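Side-chain contacts in UTP-glucose-1-phosphate uridylyltransferase 2 (Trypanosoma brucei, PDB 3GUE), which probably catalyses the reaction of UTP with alpha-D-glucose 1-phosphate to give UDP-alpha-D-glucose and diphosphate: residues A[108-113]-A[393-398]; A[139-144]-A[152-157]; A[164-169]-A[173-178]; A[381-384]-A[388-391]; A[415-420]-A[424-429]. All coordinates share one frame; numbering follows the deposited sequence.

Contact 1. Residues A[108-113]-A[393-398]; sequences LDFTAL and EDQRLV
The phenyl ring of Phe110 takes the methyl CD1 of Leu397 squarely on one face. That methyl stands 3.6 Å from the ring centroid of Phe110 and only 11° off the normal, a CH-pi contact in which all six ring carbons share. The leucine branch crosses the phenylalanine side chain at about a right angle, so a single methyl meets a flat surface, which suits both residue types in a buried place. Near CD1 of Phe110, 3.7 Å away and oblique to the ring, lies Gln395 O, a carbonyl that accepts a hydrogen bond from Gln114 NE2. One helical turn further on, Leu113 CB rests against Gln395 CG at 4.1 Å. Beyond CG the glutamine chain bends at chi2 (-70°), which turns the amide oxygen toward the aromatic, OE1 of Gln395 coming to 4.2 Å from Phe110 CE1. The other flat group, the guanidinium of Arg396, is turned from the helix and receives Asp394 OD2 at its edge, in its own plane. This salt bridge, NE of Arg396 to OD2 of Asp394 at 3.2 Å and nearly straight (164°), links two residues of the loop before strand 397-399, and Arg396 NH1 is also bonded to Gly224 O. No hydrogen bond joins the two segments directly. Helix 107-122 belongs to the connection between parallel strands 77-83 and 128-132, and here this crossover helix of a Rossmann-like, GT-A-type core packs against the turn of the beta hairpin 389-399.

Contact 2. Residues A[139-144]-A[152-157]; sequences ETKNFL and EVFDSD
Lys141 and Phe154 pack across two short helices, 137-143 and 154-158, which belong to the helical connection between parallel strands 128-132 and 159-161 at the edge of the Rossmann-like core. The apolar contact centres on the Phe154 ring. Lys141 places CB and CG over one face near its rim, with CB 4.0 Å from the ring centroid of Phe154 and 26° off the normal, a CH-pi contact. CG of the lysine continues the cover at 3.6 Å from Phe154 CD2, and CD passes beyond the rim on the way to Asp155. With CG anti to the backbone N (chi1 -173°) and the rest extended, the lysine carries its charge past the aromatic, a task to which a long aliphatic chain with a polar end is well suited. Leu144 adds one branch methyl, CD1, 3.8 Å from Phe154 CD1, its side chain at about a right angle to that of the phenylalanine. Thr140 CG2 makes a looser approach to the same ring, 4.3 Å from Phe154 CE1. Hydrogen bonding ties this packing to the substrate site: Thr140 OG1 pairs with both Thr136 O and Asn83 ND2, and Asn83 binds UDP-glucose, which makes Thr140 a second-shell residue. The ionic contact lies on the solvent-facing side, where Asp155 projects from the start of its helix. There Lys141 NZ sits between the two carboxylate oxygens of Asp155, 2.8 Å from OD2 in a salt bridge and equally 2.8 Å from OD1 in a hydrogen bond that is weak.

Contact 3. Residues A[164-169]-A[173-178]; sequences RVPKIR and FFPVTY
A tight antiparallel reversal at the end of strand 165-169 sets Ile168 opposite Pro175 in a single beta bridge, a non-hydrogen-bonded pair, so the proline needs no N-H to join it. The bonds lie to either side: Val176 N donates to Lys167 O at 3.1 Å (172°), and Arg169 N donates to Phe174 O at 2.9 Å. A third, more bent bond (133°) runs from Phe173 N to Arg169 O across 3.0 Å and closes the turn. Strand 165-169 is an inner member of a four-stranded antiparallel sheet, between strands 186-187 and 344-349, and the returning chain pairs with its end for one bridge before leaving at an angle. Compact side chains fit this close approach. Pro166 and Pro175 lie side by side, CB to CB 3.8 Å, their rigid rings already set in extended backbone. Ile168 CG1 sits between the backbone N and the carbonyl carbon (chi1 59°), and its CD1 meets the edge of the Phe173 ring, 3.9 Å from CD1 of that residue. On the other side Val176 CG1 touches Lys167 CB at 3.8 Å, while the lysine chain stretches away to give its NZ to Val335 O. Arg169 bends at chi3 and forms a salt bridge through NE with Asp171, in the turn itself. One water, 3.1 Å from Arg169 NH1, also accepts from Thr177 N.

Contact 4. Residues A[381-384]-A[388-391]; sequences LLAL and AYQV
The last part of helix 378-385 is followed after a short turn by strand 389-391, with the CA atoms of Leu384 and Tyr389 only 5.5 Å apart and no backbone hydrogen bond between the two segments. Tyr389 fills the angle so made. Over one face of its ring lies Leu384 CD1, 4.1 Å from the centroid of Tyr389 and 27° off the normal, a CH-pi contact biased toward CG. The CB of Leu384 leads away from the strand, but with CG opposite the backbone N (chi1 -162°) the methyl returns over the aromatic. At the ring edge, close to its plane, Ala383 O approaches Tyr389 CD2 at 3.3 Å, probably a favourable place, since the C-H edge of an aromatic ring is slightly positive; this carbonyl also pairs with Ser386 OG. Alanine suits position 383, where the ring runs close past the helix and CB meets Tyr389 CE2 at 4.0 Å. The small CB of Ala388 likewise tucks against Ala383 O. Lys102 NZ is hydrogen-bonded to Leu384 O, tying the helix end to strand 100-102. The four touching residues are buried where helix, turn and strand meet, at the start of the beta hairpin of strands 389-391 and 397-399, a few residues after Lys376, which binds UDP-glucose.

Contact 5. Residues A[415-420]-A[424-429]; sequences EHYKMI and EKLVKG
Tyr417 turns one side of its ring to Leu426, whose CB lies 3.7 Å from Tyr417 CE1. The leucine CG is anti to the backbone N (chi1 -177°), and CD2 stands over that face, 4.2 Å above the plane of the Tyr417 ring and toward its rim. The opposite face is taken by His416 CB, 3.6 Å above the same plane and over its centre, so the aromatic is held between its own neighbour and the helix. A second, more exposed touch comes at the start of the helix, where Ile420 and Glu424 meet, though the position of the Glu424 side chain is doubtful. The backbone bond from Glu424 N to Ile420 O is less certain, because Ile420 O is modelled too close to that side chain. These residues belong to the loop and helix 420-427 that join strands 409-412 and 437-443, neighbours in a parallel C-terminal sheet of short successive strands, consistent with the beta-helix of related UDP-glucose pyrophosphorylases. Further out, Leu412 of the first strand packs on both Tyr417 and Leu426, and Val446 and Phe448 also pack on the leucine. Tyrosine suits its place by being apolar along the ring and polar at the far end, where OH hydrogen-bonds to Gly444 O. Ile420, for its part, packs on Leu92 and on Leu381 of helix 378-385.

From the N terminus, helix 107-122 opens the long loop that contact 1 closes 280 residues later. Contacts 2, 3 and 4 all lie within that loop, one after another, and no two cross. Contacts 2 and 3 close short loops, the first in the helical connection beside the central sheet, the second at the end of a strand in the four-stranded antiparallel sheet, on the far side of the chain from contact 1. Contact 4, closing over three intervening residues, leads into the hairpin whose second strand ends contact 1, and the two touch there. Contact 2 also touches contact 1, through Leu108. Contact 5 follows in series, again closing over three residues, and packs on contact 4 through Leu381 and Leu382, joining the core to the C-terminal sheet.

Contact 1. Residues A[108-113]-A[393-398]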
# COMPACT_ATOMS: atom_id res chain seq x y z
N LEU A 108 5.55 0.75 12.63
CA LEU A 108 5.04 -0.39 13.39
C LEU A 108 4.77 -0.04 14.85
O LEU A 108 3.85 -0.58 15.46
CB LEU A 108 5.94 -1.64 13.23
CG LEU A 108 5.42 -3.02 13.67
CD1 LEU A 108 3.98 -3.34 13.20
CD2 LEU A 108 6.40 -4.07 13.19
N ASP A 109 5.61 0.84 15.41
CA ASP A 109 5.33 1.51 16.69
C ASP A 109 3.96 2.14 16.68
O ASP A 109 3.12 1.80 17.52
CB ASP A 109 6.37 2.60 16.98
CG ASP A 109 7.67 2.04 17.47
OD1 ASP A 109 7.63 1.29 18.49
OD2 ASP A 109 8.70 2.34 16.83
N PHE A 110 3.73 3.05 15.73
CA PHE A 110 2.40 3.70 15.56
C PHE A 110 1.21 2.74 15.39
O PHE A 110 0.19 2.95 16.04
CB PHE A 110 2.44 4.80 14.49
CG PHE A 110 3.12 6.05 14.95
CD1 PHE A 110 2.54 6.84 15.94
CD2 PHE A 110 4.36 6.44 14.41
CE1 PHE A 110 3.18 8.01 16.41
CE2 PHE A 110 4.99 7.60 14.85
CZ PHE A 110 4.40 8.40 15.85
N THR A 111 1.40 1.65 14.64
CA THR A 111 0.39 0.58 14.49
C THR A 111 0.10 -0.15 15.82
O THR A 111 -1.06 -0.33 16.17
CB THR A 111 0.80 -0.46 13.39
OG1 THR A 111 0.83 0.17 12.10
CG2 THR A 111 -0.15 -1.65 13.34
N ALA A 112 1.16 -0.54 16.53
CA ALA A 112 1.04 -1.19 17.84
C ALA A 112 0.39 -0.29 18.91
O ALA A 112 -0.39 -0.77 19.74
CB ALA A 112 2.39 -1.70 18.35
N LEU A 113 0.72 0.99 18.87
CA LEU A 113 0.20 1.98 19.81
C LEU A 113 -1.24 2.36 19.52
O LEU A 113 -2.02 2.59 20.45
CB LEU A 113 1.10 3.24 19.82
CG LEU A 113 2.50 3.19 20.46
CD1 LEU A 113 3.24 4.47 20.17
CD2 LEU A 113 2.52 2.89 21.96
N GLU A 393 -4.46 12.08 19.34
CA GLU A 393 -4.58 11.43 20.64
C GLU A 393 -4.66 9.91 20.45
O GLU A 393 -4.02 9.14 21.19
CB GLU A 393 -5.79 11.98 21.39
CG GLU A 393 -5.84 11.64 22.88
CD GLU A 393 -7.16 12.03 23.51
OE1 GLU A 393 -7.68 13.12 23.15
OE2 GLU A 393 -7.70 11.27 24.35
N ASP A 394 -5.41 9.49 19.43
CA ASP A 394 -5.58 8.06 19.15
C ASP A 394 -4.41 7.44 18.35
O ASP A 394 -4.53 6.33 17.83
CB ASP A 394 -6.95 7.79 18.50
CG ASP A 394 -7.11 8.41 17.11
OD1 ASP A 394 -6.36 9.34 16.76
OD2 ASP A 394 -8.01 7.98 16.37
N GLN A 395 -3.29 8.17 18.32
CA GLN A 395 -2.01 7.72 17.75
C GLN A 395 -1.96 7.57 16.22
O GLN A 395 -1.14 6.84 15.69
CB GLN A 395 -1.52 6.44 18.45
CG GLN A 395 -1.36 6.57 19.98
CD GLN A 395 -0.21 7.45 20.39
OE1 GLN A 395 0.40 8.15 19.57
NE2 GLN A 395 0.11 7.42 21.67
N ARG A 396 -2.84 8.27 15.52
CA ARG A 396 -2.83 8.25 14.07
C ARG A 396 -1.92 9.38 13.60
O ARG A 396 -1.59 10.28 14.38
CB ARG A 396 -4.25 8.37 13.48
CG ARG A 396 -5.11 7.14 13.70
CD ARG A 396 -6.42 7.18 12.90
NE ARG A 396 -7.22 8.34 13.27
CZ ARG A 396 -7.54 9.32 12.44
NH1 ARG A 396 -7.16 9.26 11.16
NH2 ARG A 396 -8.27 10.35 12.87
N LEU A 397 -1.48 9.30 12.36
CA LEU A 397 -0.80 10.42 11.72
C LEU A 397 -1.72 11.04 10.70
O LEU A 397 -2.31 10.33 9.88
CB LEU A 397 0.51 9.98 11.08
CG LEU A 397 1.63 9.90 12.12
CD1 LEU A 397 1.53 8.67 12.98
CD2 LEU A 397 2.95 9.93 11.45
N VAL A 398 -1.87 12.36 10.77
CA VAL A 398 -2.86 13.06 9.94
C VAL A 398 -2.28 14.40 9.44
O VAL A 398 -1.50 15.05 10.13
CB VAL A 398 -4.15 13.35 10.72
CG1 VAL A 398 -4.80 12.02 11.23
CG2 VAL A 398 -3.86 14.28 11.87

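Contact 2. Residues A[139-144]-A[152-157]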
# COMPACT_ATOMS: atom_id res chain seq x y z
N GLU A 139 12.32 -9.95 10.69
CA GLU A 139 12.57 -8.59 11.18
C GLU A 139 11.40 -8.00 11.97
O GLU A 139 11.62 -7.29 12.97
CB GLU A 139 12.92 -7.64 10.02
CG GLU A 139 14.36 -7.70 9.61
CD GLU A 139 14.79 -6.45 8.91
OE1 GLU A 139 15.34 -6.58 7.79
OE2 GLU A 139 14.59 -5.34 9.46
N THR A 140 10.18 -8.23 11.47
CA THR A 140 8.96 -7.80 12.13
C THR A 140 8.79 -8.50 13.47
O THR A 140 8.51 -7.85 14.50
CB THR A 140 7.67 -8.05 11.24
OG1 THR A 140 7.77 -7.32 10.03
CG2 THR A 140 6.44 -7.59 11.93
N LYS A 141 8.96 -9.83 13.47
CA LYS A 141 8.86 -10.59 14.71
C LYS A 141 9.85 -10.06 15.75
O LYS A 141 9.46 -9.79 16.89
CB LYS A 141 9.08 -12.10 14.49
CG LYS A 141 8.82 -12.91 15.76
CD LYS A 141 8.83 -14.42 15.53
CE LYS A 141 8.60 -15.10 16.83
NZ LYS A 141 8.13 -16.49 16.61
N ASN A 142 11.11 -9.86 15.35
CA ASN A 142 12.12 -9.44 16.32
C ASN A 142 11.87 -8.03 16.82
O ASN A 142 12.05 -7.77 18.02
CB ASN A 142 13.56 -9.61 15.81
CG ASN A 142 14.54 -9.91 16.96
OD1 ASN A 142 14.55 -11.03 17.52
ND2 ASN A 142 15.36 -8.92 17.32
N PHE A 143 11.44 -7.13 15.92
CA PHE A 143 11.00 -5.79 16.32
C PHE A 143 9.92 -5.81 17.40
O PHE A 143 9.96 -5.03 18.37
CB PHE A 143 10.52 -4.93 15.15
CG PHE A 143 10.14 -3.52 15.57
CD1 PHE A 143 11.08 -2.50 15.58
CD2 PHE A 143 8.84 -3.23 16.01
CE1 PHE A 143 10.76 -1.22 16.00
CE2 PHE A 143 8.51 -1.95 16.45
CZ PHE A 143 9.48 -0.94 16.44
N LEU A 144 8.93 -6.67 17.23
CA LEU A 144 7.81 -6.72 18.18
C LEU A 144 8.15 -7.26 19.58
O LEU A 144 7.26 -7.31 20.42
CB LEU A 144 6.58 -7.41 17.57
CG LEU A 144 5.90 -6.66 16.40
CD1 LEU A 144 4.82 -7.50 15.71
CD2 LEU A 144 5.35 -5.27 16.84
N GLU A 152 4.18 -12.30 22.38
CA GLU A 152 3.84 -13.58 23.01
C GLU A 152 2.76 -14.38 22.26
O GLU A 152 2.55 -15.57 22.53
CB GLU A 152 3.48 -13.39 24.49
CG GLU A 152 4.60 -12.73 25.32
CD GLU A 152 4.19 -12.32 26.76
OE1 GLU A 152 2.96 -12.27 27.06
OE2 GLU A 152 5.11 -12.07 27.59
N VAL A 153 2.07 -13.71 21.33
CA VAL A 153 1.05 -14.36 20.48
C VAL A 153 1.28 -14.12 18.98
O VAL A 153 0.39 -14.35 18.14
CB VAL A 153 -0.41 -13.98 20.89
CG1 VAL A 153 -0.69 -14.43 22.31
CG2 VAL A 153 -0.65 -12.47 20.74
N PHE A 154 2.49 -13.68 18.63
CA PHE A 154 2.86 -13.42 17.24
C PHE A 154 2.65 -14.63 16.29
O PHE A 154 1.92 -14.51 15.31
CB PHE A 154 4.30 -12.88 17.17
CG PHE A 154 4.72 -12.53 15.79
CD1 PHE A 154 4.44 -11.27 15.27
CD2 PHE A 154 5.34 -13.47 14.97
CE1 PHE A 154 4.80 -10.93 13.99
CE2 PHE A 154 5.74 -13.13 13.65
CZ PHE A 154 5.44 -11.88 13.17
N ASP A 155 3.27 -15.77 16.57
CA ASP A 155 3.08 -16.95 15.73
C ASP A 155 1.62 -17.43 15.70
O ASP A 155 1.05 -17.64 14.62
CB ASP A 155 4.01 -18.10 16.14
CG ASP A 155 5.49 -17.86 15.80
OD1 ASP A 155 5.84 -16.95 15.00
OD2 ASP A 155 6.32 -18.61 16.36
N SER A 156 0.99 -17.59 16.87
CA SER A 156 -0.34 -18.22 16.94
C SER A 156 -1.51 -17.31 16.51
O SER A 156 -2.49 -17.80 15.94
CB SER A 156 -0.61 -18.74 18.34
OG SER A 156 -0.52 -17.70 19.29
N ASP A 157 -1.40 -16.00 16.77
CA ASP A 157 -2.52 -15.09 16.50
C ASP A 157 -2.24 -13.96 15.47
O ASP A 157 -3.06 -13.72 14.58
CB ASP A 157 -3.05 -14.51 17.83
CG ASP A 157 -3.73 -15.57 18.71
OD1 ASP A 157 -3.03 -16.40 19.34
OD2 ASP A 157 -4.97 -15.56 18.78

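Contact 3. Residues A[164-169]-A[173-178]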
# COMPACT_ATOMS: atom_id res chain seq x y z
N ARG A 164 4.80 -16.77 -1.70
CA ARG A 164 5.83 -16.22 -2.59
C ARG A 164 5.82 -16.94 -3.93
O ARG A 164 5.45 -18.12 -4.03
CB ARG A 164 7.22 -16.24 -1.98
CG ARG A 164 7.69 -17.56 -1.41
CD ARG A 164 9.16 -17.41 -1.00
NE ARG A 164 9.84 -18.69 -0.85
CZ ARG A 164 11.15 -18.80 -0.61
NH1 ARG A 164 11.90 -17.71 -0.47
NH2 ARG A 164 11.71 -20.00 -0.49
N VAL A 165 6.24 -16.20 -4.95
CA VAL A 165 6.20 -16.65 -6.32
C VAL A 165 7.55 -16.33 -6.98
O VAL A 165 8.20 -15.35 -6.63
CB VAL A 165 4.94 -16.06 -7.12
CG1 VAL A 165 3.63 -16.27 -6.35
CG2 VAL A 165 5.08 -14.61 -7.46
N PRO A 166 8.00 -17.16 -7.93
CA PRO A 166 9.27 -16.73 -8.52
C PRO A 166 9.09 -15.58 -9.51
O PRO A 166 8.03 -15.45 -10.14
CB PRO A 166 9.75 -18.01 -9.25
CG PRO A 166 8.51 -18.70 -9.65
CD PRO A 166 7.52 -18.44 -8.51
N LYS A 167 10.09 -14.70 -9.57
CA LYS A 167 10.24 -13.74 -10.66
C LYS A 167 10.55 -14.60 -11.87
O LYS A 167 11.23 -15.62 -11.74
CB LYS A 167 11.42 -12.81 -10.40
CG LYS A 167 11.24 -11.92 -9.19
CD LYS A 167 12.50 -11.11 -8.98
CE LYS A 167 12.44 -10.36 -7.65
NZ LYS A 167 13.61 -9.46 -7.47
N ILE A 168 10.02 -14.24 -13.04
CA ILE A 168 10.20 -15.09 -14.21
C ILE A 168 10.88 -14.26 -15.32
O ILE A 168 10.64 -13.08 -15.40
CB ILE A 168 8.86 -15.75 -14.66
CG1 ILE A 168 7.78 -14.71 -15.01
CG2 ILE A 168 8.32 -16.72 -13.53
CD1 ILE A 168 6.73 -15.25 -16.00
N ARG A 169 11.76 -14.87 -16.11
CA ARG A 169 12.51 -14.13 -17.14
C ARG A 169 11.55 -13.56 -18.18
O ARG A 169 10.62 -14.24 -18.64
CB ARG A 169 13.54 -15.04 -17.83
CG ARG A 169 14.62 -15.69 -16.96
CD ARG A 169 15.56 -16.57 -17.85
NE ARG A 169 16.18 -15.82 -18.96
CZ ARG A 169 17.47 -15.47 -19.05
NH1 ARG A 169 18.33 -15.83 -18.11
NH2 ARG A 169 17.90 -14.80 -20.12
N PHE A 173 10.22 -16.93 -19.83
CA PHE A 173 9.26 -17.15 -18.71
C PHE A 173 9.63 -18.23 -17.67
O PHE A 173 8.81 -18.62 -16.84
CB PHE A 173 7.81 -17.31 -19.24
CG PHE A 173 7.42 -16.24 -20.26
CD1 PHE A 173 6.98 -14.99 -19.84
CD2 PHE A 173 7.54 -16.49 -21.64
CE1 PHE A 173 6.64 -14.00 -20.78
CE2 PHE A 173 7.20 -15.49 -22.59
CZ PHE A 173 6.75 -14.25 -22.15
N PHE A 174 10.87 -18.70 -17.73
CA PHE A 174 11.39 -19.61 -16.70
C PHE A 174 11.62 -18.87 -15.40
O PHE A 174 11.87 -17.69 -15.44
CB PHE A 174 12.68 -20.26 -17.19
CG PHE A 174 12.46 -21.53 -17.98
CD1 PHE A 174 12.78 -22.77 -17.44
CD2 PHE A 174 11.92 -21.47 -19.27
CE1 PHE A 174 12.56 -23.95 -18.17
CE2 PHE A 174 11.68 -22.63 -20.01
CZ PHE A 174 12.00 -23.88 -19.46
N PRO A 175 11.56 -19.55 -14.24
CA PRO A 175 11.97 -18.77 -13.06
C PRO A 175 13.44 -18.36 -13.19
O PRO A 175 14.29 -19.14 -13.65
CB PRO A 175 11.84 -19.77 -11.89
CG PRO A 175 11.01 -20.88 -12.41
CD PRO A 175 11.24 -20.94 -13.90
N VAL A 176 13.71 -17.13 -12.77
CA VAL A 176 15.03 -16.55 -12.83
C VAL A 176 15.93 -17.25 -11.82
O VAL A 176 15.48 -17.74 -10.79
CB VAL A 176 14.98 -15.00 -12.65
CG1 VAL A 176 14.63 -14.61 -11.21
CG2 VAL A 176 16.27 -14.31 -13.15
N THR A 177 17.21 -17.33 -12.16
CA THR A 177 18.25 -17.70 -11.20
C THR A 177 19.13 -16.48 -10.91
O THR A 177 19.47 -15.73 -11.83
CB THR A 177 19.09 -18.87 -11.73
OG1 THR A 177 18.27 -20.05 -11.78
CG2 THR A 177 20.30 -19.13 -10.85
N TYR A 178 19.44 -16.26 -9.63
CA TYR A 178 20.33 -15.19 -9.18
C TYR A 178 21.27 -15.70 -8.06
O TYR A 178 21.02 -15.49 -6.86
CB TYR A 178 19.54 -13.91 -8.77
CG TYR A 178 20.40 -12.68 -8.66
CD1 TYR A 178 21.02 -12.15 -9.79
CD2 TYR A 178 20.61 -12.04 -7.43
CE1 TYR A 178 21.83 -11.03 -9.71
CE2 TYR A 178 21.45 -10.90 -7.33
CZ TYR A 178 22.03 -10.40 -8.49
OH TYR A 178 22.85 -9.31 -8.45
O HOH W 1 18.08 -16.92 -15.25

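Contact 4. Residues A[381-384]-A[388-391]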
# COMPACT_ATOMS: atom_id res chain seq x y z
N LEU A 381 7.62 10.05 2.41
CA LEU A 381 8.31 9.86 3.70
C LEU A 381 8.79 11.16 4.29
O LEU A 381 8.68 11.37 5.50
CB LEU A 381 9.50 8.92 3.56
CG LEU A 381 10.26 8.62 4.86
CD1 LEU A 381 9.31 7.93 5.85
CD2 LEU A 381 11.50 7.77 4.51
N LEU A 382 9.38 12.01 3.44
CA LEU A 382 9.72 13.38 3.78
C LEU A 382 8.53 14.14 4.37
O LEU A 382 8.69 14.85 5.40
CB LEU A 382 10.27 14.13 2.55
CG LEU A 382 10.49 15.65 2.62
CD1 LEU A 382 11.41 16.01 3.80
CD2 LEU A 382 11.09 16.18 1.29
N ALA A 383 7.37 14.03 3.72
CA ALA A 383 6.17 14.77 4.15
C ALA A 383 5.70 14.24 5.51
O ALA A 383 5.40 15.03 6.41
CB ALA A 383 5.03 14.72 3.12
N LEU A 384 5.73 12.91 5.67
CA LEU A 384 5.29 12.29 6.91
C LEU A 384 6.16 12.66 8.10
O LEU A 384 5.64 12.97 9.21
CB LEU A 384 5.23 10.77 6.77
CG LEU A 384 4.37 10.07 7.84
CD1 LEU A 384 2.91 10.53 7.78
CD2 LEU A 384 4.42 8.59 7.62
N ALA A 388 4.22 18.71 8.59
CA ALA A 388 3.01 18.65 7.78
C ALA A 388 2.03 17.62 8.33
O ALA A 388 0.82 17.74 8.13
CB ALA A 388 3.34 18.33 6.31
N TYR A 389 2.58 16.60 9.00
CA TYR A 389 1.78 15.52 9.58
C TYR A 389 1.92 15.53 11.08
O TYR A 389 2.97 15.85 11.58
CB TYR A 389 2.14 14.16 8.98
CG TYR A 389 1.53 13.97 7.60
CD1 TYR A 389 0.29 13.33 7.44
CD2 TYR A 389 2.17 14.44 6.45
CE1 TYR A 389 -0.29 13.17 6.17
CE2 TYR A 389 1.59 14.29 5.18
CZ TYR A 389 0.38 13.65 5.05
OH TYR A 389 -0.18 13.48 3.77
N GLN A 390 0.84 15.20 11.78
CA GLN A 390 0.79 15.36 13.22
C GLN A 390 0.25 14.10 13.83
O GLN A 390 -0.58 13.44 13.24
CB GLN A 390 -0.16 16.53 13.60
CG GLN A 390 0.14 17.86 12.91
CD GLN A 390 -0.77 18.99 13.33
OE1 GLN A 390 -1.81 18.78 13.95
NE2 GLN A 390 -0.37 20.21 12.99
N VAL A 391 0.68 13.82 15.06
CA VAL A 391 0.15 12.71 15.84
C VAL A 391 -1.12 13.12 16.61
O VAL A 391 -1.15 14.12 17.30
CB VAL A 391 1.25 12.11 16.76
CG1 VAL A 391 0.75 10.89 17.52
CG2 VAL A 391 2.45 11.75 15.90

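Contact 5. Residues A[415-420]-A[424-429]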
# COMPACT_ATOMS: atom_id res chain seq x y z
N GLU A 415 16.91 10.82 -9.80
CA GLU A 415 18.32 10.41 -9.92
C GLU A 415 19.08 10.46 -8.58
O GLU A 415 20.17 9.92 -8.44
CB GLU A 415 19.05 11.30 -10.93
CG GLU A 415 18.44 11.31 -12.33
CD GLU A 415 19.20 12.21 -13.30
OE1 GLU A 415 20.06 13.00 -12.85
OE2 GLU A 415 18.96 12.12 -14.52
N HIS A 416 18.48 11.12 -7.58
CA HIS A 416 19.15 11.36 -6.31
C HIS A 416 18.42 10.90 -5.05
O HIS A 416 19.06 10.59 -4.03
CB HIS A 416 19.50 12.85 -6.16
CG HIS A 416 20.45 13.35 -7.20
ND1 HIS A 416 20.17 14.44 -8.00
CD2 HIS A 416 21.67 12.91 -7.58
CE1 HIS A 416 21.18 14.64 -8.83
NE2 HIS A 416 22.11 13.73 -8.59
N TYR A 417 17.09 10.88 -5.10
CA TYR A 417 16.29 10.80 -3.86
C TYR A 417 15.34 9.62 -3.79
O TYR A 417 14.53 9.51 -2.86
CB TYR A 417 15.51 12.11 -3.67
CG TYR A 417 16.46 13.29 -3.62
CD1 TYR A 417 17.40 13.38 -2.60
CD2 TYR A 417 16.45 14.26 -4.61
CE1 TYR A 417 18.29 14.45 -2.55
CE2 TYR A 417 17.35 15.31 -4.58
CZ TYR A 417 18.27 15.40 -3.55
OH TYR A 417 19.15 16.44 -3.50
N LYS A 418 15.42 8.76 -4.80
CA LYS A 418 14.43 7.72 -4.97
C LYS A 418 14.78 6.60 -4.00
O LYS A 418 13.90 6.07 -3.31
CB LYS A 418 14.36 7.28 -6.44
CG LYS A 418 13.80 5.88 -6.65
CD LYS A 418 13.29 5.67 -8.06
CE LYS A 418 12.54 4.36 -8.15
NZ LYS A 418 11.59 4.16 -7.01
N MET A 419 16.07 6.29 -3.92
CA MET A 419 16.60 5.31 -2.99
C MET A 419 16.81 5.95 -1.63
O MET A 419 17.19 7.13 -1.55
CB MET A 419 17.90 4.71 -3.51
CG MET A 419 17.82 4.02 -4.90
SD MET A 419 16.91 2.44 -4.96
CE MET A 419 15.29 3.04 -5.46
N ILE A 420 16.55 5.19 -0.55
CA ILE A 420 16.54 5.80 0.79
C ILE A 420 17.91 6.36 1.17
O ILE A 420 18.00 7.35 1.89
CB ILE A 420 15.97 4.87 1.94
CG1 ILE A 420 16.08 5.62 3.28
CG2 ILE A 420 16.71 3.58 2.02
CD1 ILE A 420 14.87 5.59 4.17
N GLU A 424 18.55 10.05 2.31
CA GLU A 424 19.32 10.24 3.55
C GLU A 424 20.23 11.48 3.57
O GLU A 424 20.34 12.14 4.61
CB GLU A 424 20.07 8.95 3.89
CG GLU A 424 19.10 7.90 4.46
CD GLU A 424 19.72 6.55 4.70
OE1 GLU A 424 18.97 5.66 5.14
OE2 GLU A 424 20.93 6.37 4.46
N LYS A 425 20.86 11.81 2.45
CA LYS A 425 21.63 13.05 2.37
C LYS A 425 20.79 14.34 2.45
O LYS A 425 21.23 15.36 3.02
CB LYS A 425 22.57 13.05 1.16
CG LYS A 425 23.96 12.47 1.54
CD LYS A 425 24.65 11.72 0.42
CE LYS A 425 24.49 10.22 0.60
NZ LYS A 425 25.52 9.64 1.55
N LEU A 426 19.57 14.27 1.90
CA LEU A 426 18.66 15.42 1.87
C LEU A 426 18.23 15.92 3.27
O LEU A 426 18.20 17.13 3.53
CB LEU A 426 17.42 15.08 1.01
CG LEU A 426 16.41 16.20 0.81
CD1 LEU A 426 17.10 17.33 -0.00
CD2 LEU A 426 15.12 15.73 0.08
N VAL A 427 17.89 14.96 4.14
CA VAL A 427 17.38 15.23 5.48
C VAL A 427 18.42 14.98 6.60
O VAL A 427 18.11 15.16 7.79
CB VAL A 427 16.17 14.32 5.80
CG1 VAL A 427 14.90 14.82 5.11
CG2 VAL A 427 16.47 12.87 5.45
N LYS A 428 19.62 14.56 6.22
CA LYS A 428 20.72 14.29 7.13
C LYS A 428 20.87 15.38 8.20
O LYS A 428 20.92 15.09 9.39
CB LYS A 428 22.01 14.19 6.31
CG LYS A 428 23.27 14.02 7.07
CD LYS A 428 24.44 14.57 6.27
CE LYS A 428 24.78 13.71 5.07
NZ LYS A 428 25.76 14.43 4.22
N GLY A 429 20.97 16.62 7.75
CA GLY A 429 21.17 17.75 8.66
C GLY A 429 19.88 18.38 9.14
O GLY A 429 19.90 19.42 9.81